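PDB 1P3Y: mersacidin decarboxylase from Bacillus sp., which catalyses the FAD-dependent oxidative decarboxylation of the C-terminal cysteine of mersacidin to an aminoenethiol, a step in making this lantibiotic. Local coordinates for residues 10-15 with 76-81; 80-85 with 112-117. All coordinates share one frame; numbering follows the deposited sequence.

In the fold
Both contacts sit on the same side of the Rossmann-type parallel sheet and share helix 75-81, which begins at the active-site His75. Contact 1 packs that helix on strand 10-15 in the middle of the sheet. It is the more buried of the two and is made by carbon-rich side chains and one indole. Contact 2 follows the chain out of the helix into strand 84-90, next to 10-15, against the end of helix 106-113. Lying partly at the surface, it sets a histidine ring against Tyr85 and backbone carbonyls, with one weak hydrogen bond. Backbone hydrogen bonds between strands 10-15 and 84-90 join the two, and both border a second subunit of the dodecamer.

Contact 1: 10-15 with 76-81; sequences KLLIGI and VEIGRW
Lys10 lies across one face of the Trp81 indole, its aliphatic chain doing the touching. CB stands 3.8 Å from the centroid of the six-membered ring and only 14° off its normal, a CH-pi contact, while CD reaches the neighbouring pyrrole part, 3.6 Å from NE1 of Trp81. With CG beside the backbone N (chi1 -63°) and every later torsion extended, the lysine runs straight along the ring instead of curling off it. Trp81 itself turns its CG away from its own backbone N, which carries the indole from the last turn of helix 75-81 down to the strand. There its rim meets the backbone: CZ3 lies 3.6 Å from Leu11 O, which sits at the ring edge, in plane. Arg39, on strand 37-42, adds a cation-pi contact to the indole. Deeper in, the Leu12 methyl CD2 approaches Ile78 CD1 at 4.2 Å, the two side chains crossing at a slant, and Leu12 CB rests against CZ3 of Trp81. The axes of 10-15 and 76-81, taken N to C, are 129° apart and 8.9 Å at closest approach; the helix packs across the sheet. Dispersion and the pi face of the indole, rather than polar bonds, therefore join helix to strand.

Contact 2: 80-85 with 112-117; sequences RWADIY and LAHPHN
Ala113, at the end of helix 106-113, brings its carbonyl O near the backbone N of Arg80, a loose approach at 4.4 Å. His114 is the first residue to leave the helix, and with CG anti to its backbone N (chi1 -172°) its ring swings in toward the other segment. Tyr85 CB sits over one face, 3.7 Å from the ring centroid of His114, and the tyrosine ring turns its edge to that same imidazole, the planes at 66°. At the rim, NE2 of His114 makes a weak, bent hydrogen bond to Ala82 O (3.2 Å, 130°); ND1 lies near His116 O in a second weak contact, and both bonds could form at once only if the ring were doubly protonated. In this Rossmann-type fold, residues 82-83 form the short link from helix 75-81 into the central strand 84-90, and the imidazole edge lies against their carbonyls. Pro115 follows, with CG over the other face of His114 and CD 4.3 Å from Arg80 CA; Leu127 of a second subunit packs on it. At His116 the ring, also faced by Pro115 CG, brings CD2 to 3.2 Å from Asp83 O, while the Asp83 carboxylate is turned to the backbone N of Lys10.

Contact 1: 10-15 with 76-81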
# COMPACT_ATOMS: atom_id res chain seq x y z
N LYS A 10 24.69 -33.24 6.84
CA LYS A 10 23.96 -32.01 6.54
C LYS A 10 23.75 -31.22 7.84
O LYS A 10 23.19 -31.72 8.81
CB LYS A 10 22.61 -32.36 5.90
CG LYS A 10 22.75 -33.08 4.57
CD LYS A 10 21.43 -33.53 3.99
CE LYS A 10 21.64 -34.09 2.59
NZ LYS A 10 20.36 -34.45 1.90
N LEU A 11 24.24 -29.98 7.85
CA LEU A 11 24.13 -29.12 9.02
C LEU A 11 23.13 -27.98 8.86
O LEU A 11 23.16 -27.21 7.87
CB LEU A 11 25.49 -28.52 9.36
CG LEU A 11 25.46 -27.49 10.48
CD1 LEU A 11 25.03 -28.17 11.78
CD2 LEU A 11 26.86 -26.86 10.63
N LEU A 12 22.23 -27.87 9.83
CA LEU A 12 21.23 -26.81 9.84
C LEU A 12 21.55 -25.90 11.02
O LEU A 12 21.66 -26.36 12.17
CB LEU A 12 19.82 -27.37 10.00
CG LEU A 12 18.71 -26.31 10.10
CD1 LEU A 12 18.72 -25.46 8.83
CD2 LEU A 12 17.34 -26.98 10.30
N ILE A 13 21.73 -24.63 10.74
CA ILE A 13 22.00 -23.66 11.78
C ILE A 13 20.81 -22.71 11.96
O ILE A 13 20.39 -22.02 11.02
CB ILE A 13 23.26 -22.88 11.44
CG1 ILE A 13 24.45 -23.82 11.60
CG2 ILE A 13 23.40 -21.66 12.34
CD1 ILE A 13 25.67 -23.37 10.82
N GLY A 14 20.26 -22.69 13.17
CA GLY A 14 19.15 -21.81 13.48
C GLY A 14 19.69 -20.55 14.12
O GLY A 14 20.36 -20.62 15.14
N ILE A 15 19.41 -19.39 13.53
CA ILE A 15 19.91 -18.14 14.08
C ILE A 15 18.79 -17.37 14.80
O ILE A 15 17.71 -17.16 14.24
CB ILE A 15 20.47 -17.24 12.95
CG1 ILE A 15 21.52 -18.00 12.15
CG2 ILE A 15 21.04 -15.99 13.53
CD1 ILE A 15 22.05 -17.23 10.98
N VAL A 76 9.18 -30.18 9.23
CA VAL A 76 9.46 -31.61 9.12
C VAL A 76 10.47 -31.86 8.00
O VAL A 76 11.33 -32.73 8.10
CB VAL A 76 8.17 -32.43 8.84
CG1 VAL A 76 7.07 -32.04 9.83
CG2 VAL A 76 7.71 -32.22 7.39
N GLU A 77 10.36 -31.07 6.93
CA GLU A 77 11.28 -31.20 5.80
C GLU A 77 12.66 -30.73 6.20
O GLU A 77 13.64 -31.43 5.94
CB GLU A 77 10.80 -30.39 4.60
CG GLU A 77 9.52 -30.90 3.97
CD GLU A 77 9.65 -32.30 3.39
OE1 GLU A 77 9.92 -33.26 4.15
OE2 GLU A 77 9.48 -32.43 2.15
N ILE A 78 12.76 -29.56 6.81
CA ILE A 78 14.09 -29.09 7.19
C ILE A 78 14.59 -29.87 8.39
O ILE A 78 15.79 -30.11 8.52
CB ILE A 78 14.12 -27.55 7.47
CG1 ILE A 78 13.42 -27.22 8.78
CG2 ILE A 78 13.46 -26.79 6.30
CD1 ILE A 78 13.53 -25.78 9.13
N GLY A 79 13.68 -30.27 9.27
CA GLY A 79 14.05 -31.05 10.43
C GLY A 79 14.63 -32.39 10.01
O GLY A 79 15.62 -32.85 10.57
N ARG A 80 14.02 -33.04 9.01
CA ARG A 80 14.50 -34.33 8.53
C ARG A 80 15.70 -34.19 7.62
O ARG A 80 16.60 -35.02 7.66
CB ARG A 80 13.40 -35.10 7.79
CG ARG A 80 12.45 -35.85 8.71
CD ARG A 80 11.70 -36.95 7.96
NE ARG A 80 10.90 -37.79 8.86
CZ ARG A 80 9.80 -37.40 9.50
NH1 ARG A 80 9.35 -36.15 9.36
NH2 ARG A 80 9.15 -38.24 10.30
N TRP A 81 15.71 -33.13 6.82
CA TRP A 81 16.81 -32.84 5.89
C TRP A 81 18.15 -32.81 6.59
O TRP A 81 19.15 -33.35 6.08
CB TRP A 81 16.62 -31.47 5.21
CG TRP A 81 17.81 -31.03 4.39
CD1 TRP A 81 18.09 -31.39 3.11
CD2 TRP A 81 18.94 -30.25 4.85
NE1 TRP A 81 19.32 -30.89 2.73
CE2 TRP A 81 19.86 -30.19 3.78
CE3 TRP A 81 19.26 -29.61 6.05
CZ2 TRP A 81 21.09 -29.51 3.88
CZ3 TRP A 81 20.49 -28.93 6.15
CH2 TRP A 81 21.39 -28.89 5.07

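Contact 2: 80-85 with 112-117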
# COMPACT_ATOMS: atom_id res chain seq x y z
N ARG A 80 14.02 -33.04 9.01
CA ARG A 80 14.50 -34.33 8.53
C ARG A 80 15.70 -34.19 7.62
O ARG A 80 16.60 -35.02 7.66
CB ARG A 80 13.40 -35.10 7.79
CG ARG A 80 12.45 -35.85 8.71
CD ARG A 80 11.70 -36.95 7.96
NE ARG A 80 10.90 -37.79 8.86
CZ ARG A 80 9.80 -37.40 9.50
NH1 ARG A 80 9.35 -36.15 9.36
NH2 ARG A 80 9.15 -38.24 10.30
N TRP A 81 15.71 -33.13 6.82
CA TRP A 81 16.81 -32.84 5.89
C TRP A 81 18.15 -32.81 6.59
O TRP A 81 19.15 -33.35 6.08
CB TRP A 81 16.62 -31.47 5.21
CG TRP A 81 17.81 -31.03 4.39
CD1 TRP A 81 18.09 -31.39 3.11
CD2 TRP A 81 18.94 -30.25 4.85
NE1 TRP A 81 19.32 -30.89 2.73
CE2 TRP A 81 19.86 -30.19 3.78
CE3 TRP A 81 19.26 -29.61 6.05
CZ2 TRP A 81 21.09 -29.51 3.88
CZ3 TRP A 81 20.49 -28.93 6.15
CH2 TRP A 81 21.39 -28.89 5.07
N ALA A 82 18.17 -32.15 7.74
CA ALA A 82 19.39 -31.99 8.51
C ALA A 82 19.75 -33.21 9.34
O ALA A 82 18.87 -33.90 9.87
CB ALA A 82 19.27 -30.75 9.40
N ASP A 83 21.05 -33.49 9.43
CA ASP A 83 21.57 -34.60 10.23
C ASP A 83 21.88 -34.00 11.59
O ASP A 83 21.73 -34.65 12.63
CB ASP A 83 22.86 -35.17 9.63
CG ASP A 83 22.64 -35.81 8.28
OD1 ASP A 83 21.70 -36.63 8.16
OD2 ASP A 83 23.41 -35.50 7.34
N ILE A 84 22.35 -32.76 11.57
CA ILE A 84 22.68 -32.06 12.80
C ILE A 84 22.00 -30.69 12.81
O ILE A 84 22.06 -29.94 11.82
CB ILE A 84 24.20 -31.87 12.94
CG1 ILE A 84 24.88 -33.24 13.01
CG2 ILE A 84 24.52 -31.03 14.19
CD1 ILE A 84 26.38 -33.18 12.78
N TYR A 85 21.32 -30.38 13.91
CA TYR A 85 20.64 -29.10 14.07
C TYR A 85 21.27 -28.36 15.24
O TYR A 85 21.19 -28.78 16.40
CB TYR A 85 19.14 -29.30 14.30
CG TYR A 85 18.34 -28.01 14.46
CD1 TYR A 85 18.61 -26.89 13.68
CD2 TYR A 85 17.24 -27.97 15.33
CE1 TYR A 85 17.80 -25.74 13.77
CE2 TYR A 85 16.43 -26.84 15.42
CZ TYR A 85 16.71 -25.73 14.63
OH TYR A 85 15.89 -24.62 14.73
N LEU A 112 11.44 -29.66 17.54
CA LEU A 112 10.55 -30.79 17.75
C LEU A 112 10.49 -31.70 16.54
O LEU A 112 10.26 -32.89 16.69
CB LEU A 112 9.12 -30.33 18.05
CG LEU A 112 8.84 -29.64 19.39
CD1 LEU A 112 7.40 -29.19 19.40
CD2 LEU A 112 9.11 -30.55 20.54
N ALA A 113 10.69 -31.16 15.35
CA ALA A 113 10.60 -31.98 14.15
C ALA A 113 11.89 -32.66 13.70
O ALA A 113 11.87 -33.48 12.78
CB ALA A 113 10.03 -31.15 13.01
N HIS A 114 13.01 -32.31 14.34
CA HIS A 114 14.31 -32.93 14.02
C HIS A 114 14.39 -34.28 14.76
O HIS A 114 14.16 -34.36 15.97
CB HIS A 114 15.44 -32.00 14.47
CG HIS A 114 16.80 -32.44 14.03
ND1 HIS A 114 17.86 -32.59 14.91
CD2 HIS A 114 17.31 -32.68 12.80
CE1 HIS A 114 18.95 -32.89 14.24
NE2 HIS A 114 18.65 -32.95 12.95
N PRO A 115 14.72 -35.37 14.04
CA PRO A 115 14.83 -36.72 14.62
C PRO A 115 15.76 -36.82 15.81
O PRO A 115 15.47 -37.54 16.77
CB PRO A 115 15.32 -37.56 13.45
CG PRO A 115 16.13 -36.58 12.67
CD PRO A 115 15.22 -35.38 12.65
N HIS A 116 16.87 -36.10 15.75
CA HIS A 116 17.86 -36.13 16.82
C HIS A 116 17.71 -34.96 17.78
O HIS A 116 16.83 -34.11 17.60
CB HIS A 116 19.25 -36.10 16.20
CG HIS A 116 19.39 -37.00 15.02
ND1 HIS A 116 19.24 -38.37 15.11
CD2 HIS A 116 19.59 -36.73 13.71
CE1 HIS A 116 19.36 -38.90 13.91
NE2 HIS A 116 19.57 -37.93 13.04
N ASN A 117 18.57 -34.94 18.79
CA ASN A 117 18.56 -33.86 19.78
C ASN A 117 19.22 -32.65 19.15
O ASN A 117 19.93 -32.79 18.16
CB ASN A 117 19.34 -34.27 21.02
CG ASN A 117 18.57 -35.25 21.90
OD1 ASN A 117 19.18 -36.04 22.63
ND2 ASN A 117 17.23 -35.20 21.84